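Local coordinates for periplasmic branched-chain amino acid-binding protein (Burkholderia mallei, PDB 3I09) that probably captures a small ligand in the periplasm, perhaps a branched-chain amino acid, for an ABC transporter, and here holds acetoacetic acid, at residues A[129-134]-A[227-232]. Residues are numbered along the deposited sequence; the frame is centred on the assembly and turned at random. Where two conformers were deposited one is given.
Sequences KGTGSA and AALLMF
Thr131, on helix 124-137, faces Leu229, in the loop that follows strand 225-228, with their CA atoms 6.4 Å apart and no direct hydrogen bond passing between the two segments. The threonine serves both halves of this small, buried contact. With OG1 beside the backbone N (chi1 -59°), its methyl CG2 is left anti to that N and meets CD2 of Leu229 at 4.0 Å, one methyl against one methyl. Leu229 sends that branch back toward the helix, while its side chain also packs on Leu156 and Thr160 of helix 151-166; a branched aliphatic residue suits a place between two helices. OG1 of Thr131 hydrogen-bonds to OG1 of Thr250 and to a water 2.6 Å away. The water lies within donating distance of Ala228 O (2.9 Å) and, weakly, of Leu229 O, with more acceptors about it than protons to give; it can therefore link the helix to one or other of these carbonyls. Strand 225-228 is an edge of the parallel sheet 170-177, 142-148, 198-202, 225-228, and helix 124-137 meets its C-terminal end as part of the alpha/beta lobe characteristic of type I periplasmic binding proteins.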
ATOM      1  N   LYS A 129      -0.205  12.773   5.133  1.00 14.46           N
ATOM      2  CA  LYS A 129       0.393  13.992   4.647  1.00 15.74           C
ATOM      3  C   LYS A 129      -0.202  14.432   3.318  1.00 16.71           C
ATOM      4  O   LYS A 129      -0.319  15.628   3.076  1.00 18.18           O
ATOM      5  CB  LYS A 129       1.909  13.841   4.543  1.00 16.79           C
ATOM      6  CG  LYS A 129       2.584  13.802   5.952  1.00 18.76           C
ATOM      7  CD  LYS A 129       4.089  13.439   5.878  1.00 24.58           C
ATOM      8  CE  LYS A 129       4.996  14.626   5.452  1.00 29.99           C
ATOM      9  NZ  LYS A 129       6.497  14.302   5.632  1.00 28.61           N
ATOM     10  N   GLY A 130      -0.603  13.503   2.467  1.00 14.62           N
ATOM     11  CA  GLY A 130      -1.237  13.888   1.229  1.00 14.96           C
ATOM     12  C   GLY A 130      -2.668  14.374   1.395  1.00 14.85           C
ATOM     13  O   GLY A 130      -2.987  15.588   1.306  1.00 14.33           O
ATOM     14  N   THR A 131      -3.527  13.416   1.654  1.00 15.17           N
ATOM     15  CA  THR A 131      -4.971  13.613   1.712  1.00 14.61           C
ATOM     16  C   THR A 131      -5.393  14.413   2.936  1.00 14.52           C
ATOM     17  O   THR A 131      -6.207  15.344   2.832  1.00 14.16           O
ATOM     18  CB  THR A 131      -5.667  12.258   1.697  1.00 15.10           C
ATOM     19  OG1 THR A 131      -5.285  11.587   0.476  1.00 16.37           O
ATOM     20  CG2 THR A 131      -7.189  12.420   1.743  1.00 13.08           C
ATOM     21  N   GLY A 132      -4.832  14.084   4.081  1.00 14.07           N
ATOM     22  CA  GLY A 132      -5.091  14.852   5.294  1.00 15.60           C
ATOM     23  C   GLY A 132      -4.780  16.325   5.150  1.00 15.34           C
ATOM     24  O   GLY A 132      -5.647  17.147   5.377  1.00 15.23           O
ATOM     25  N   SER A 133      -3.553  16.660   4.739  1.00 16.48           N
ATOM     26  CA  SER A 133      -3.161  18.059   4.557  1.00 18.12           C
ATOM     27  C   SER A 133      -4.034  18.776   3.577  1.00 17.75           C
ATOM     28  O   SER A 133      -4.406  19.922   3.823  1.00 18.25           O
ATOM     29  CB  SER A 133      -1.725  18.212   4.075  1.00 18.32           C
ATOM     30  OG  SER A 133      -0.834  17.555   4.943  1.00 22.70           O
ATOM     31  N   ALA A 134      -4.322  18.116   2.456  1.00 17.02           N
ATOM     32  CA  ALA A 134      -5.072  18.717   1.364  1.00 17.86           C
ATOM     33  C   ALA A 134      -6.508  19.066   1.802  1.00 17.55           C
ATOM     34  O   ALA A 134      -6.997  20.177   1.533  1.00 19.19           O
ATOM     35  CB  ALA A 134      -5.078  17.805   0.134  1.00 15.92           C
ATOM     36  N   ALA A 227     -13.460  11.587   3.562  1.00 13.34           N
ATOM     37  CA  ALA A 227     -12.060  11.588   3.185  1.00 13.27           C
ATOM     38  C   ALA A 227     -11.658  10.114   3.108  1.00 13.63           C
ATOM     39  O   ALA A 227     -11.534   9.425   4.121  1.00 13.86           O
ATOM     40  CB  ALA A 227     -11.221  12.349   4.181  1.00 13.09           C
ATOM     41  N   ALA A 228     -11.469   9.634   1.895  1.00 13.85           N
ATOM     42  CA  ALA A 228     -11.091   8.248   1.671  1.00 13.86           C
ATOM     43  C   ALA A 228      -9.571   8.224   1.774  1.00 14.75           C
ATOM     44  O   ALA A 228      -8.848   8.569   0.842  1.00 16.33           O
ATOM     45  CB  ALA A 228     -11.597   7.774   0.313  1.00 15.25           C
ATOM     46  N   LEU A 229      -9.083   7.840   2.939  1.00 14.23           N
ATOM     47  CA  LEU A 229      -7.660   7.957   3.212  1.00 13.70           C
ATOM     48  C   LEU A 229      -6.830   6.884   2.496  1.00 13.78           C
ATOM     49  O   LEU A 229      -5.623   7.060   2.300  1.00 13.17           O
ATOM     50  CB  LEU A 229      -7.443   7.914   4.729  1.00 13.20           C
ATOM     51  CG  LEU A 229      -8.074   9.066   5.485  1.00 14.00           C
ATOM     52  CD1 LEU A 229      -8.051   8.776   7.034  1.00 13.38           C
ATOM     53  CD2 LEU A 229      -7.386  10.399   5.186  1.00 15.34           C
ATOM     54  N   LEU A 230      -7.471   5.784   2.086  1.00 12.86           N
ATOM     55  CA  LEU A 230      -6.796   4.818   1.200  1.00 12.91           C
ATOM     56  C   LEU A 230      -7.811   4.237   0.214  1.00 13.77           C
ATOM     57  O   LEU A 230      -8.791   3.596   0.607  1.00 12.69           O
ATOM     58  CB  LEU A 230      -6.096   3.702   1.958  1.00 12.92           C
ATOM     59  CG  LEU A 230      -5.286   2.750   1.091  1.00 12.98           C
ATOM     60  CD1 LEU A 230      -4.248   3.493   0.164  1.00 12.11           C
ATOM     61  CD2 LEU A 230      -4.615   1.643   1.989  1.00 13.72           C
HETATM   62  N   MSE A 231      -7.617   4.535  -1.066  1.00 14.08           N
HETATM   63  CA  MSE A 231      -8.550   4.110  -2.125  0.50 14.35           C
HETATM   64  C   MSE A 231      -7.689   3.723  -3.336  1.00 15.50           C
HETATM   65  O   MSE A 231      -6.837   4.489  -3.740  1.00 15.81           O
HETATM   66  CB  MSE A 231      -9.493   5.284  -2.466  0.50 14.81           C
HETATM   67  CG  MSE A 231     -10.370   5.148  -3.713  0.50 14.04           C
HETATM   68 SE   MSE A 231     -11.886   6.386  -3.649  0.38 15.34          SE
HETATM   69  CE  MSE A 231     -12.657   5.732  -2.002  0.50 16.01           C
ATOM     70  N   PHE A 232      -7.882   2.528  -3.861  1.00 14.35           N
ATOM     71  CA  PHE A 232      -7.171   2.057  -5.020  1.00 13.54           C
ATOM     72  C   PHE A 232      -8.115   2.099  -6.226  1.00 12.25           C
ATOM     73  O   PHE A 232      -9.324   2.259  -6.083  1.00 13.73           O
ATOM     74  CB  PHE A 232      -6.675   0.613  -4.777  1.00 13.13           C
ATOM     75  CG  PHE A 232      -5.653   0.516  -3.700  1.00 13.69           C
ATOM     76  CD1 PHE A 232      -4.326   0.807  -3.960  1.00 13.18           C
ATOM     77  CD2 PHE A 232      -6.039   0.212  -2.395  1.00 11.97           C
ATOM     78  CE1 PHE A 232      -3.361   0.729  -2.933  1.00 14.14           C
ATOM     79  CE2 PHE A 232      -5.074   0.135  -1.377  1.00 13.23           C
ATOM     80  CZ  PHE A 232      -3.762   0.412  -1.646  1.00 11.40           C
TER
HETATM   81  O   HOH W   1      -6.017   9.049   0.314  1.00 18.37           O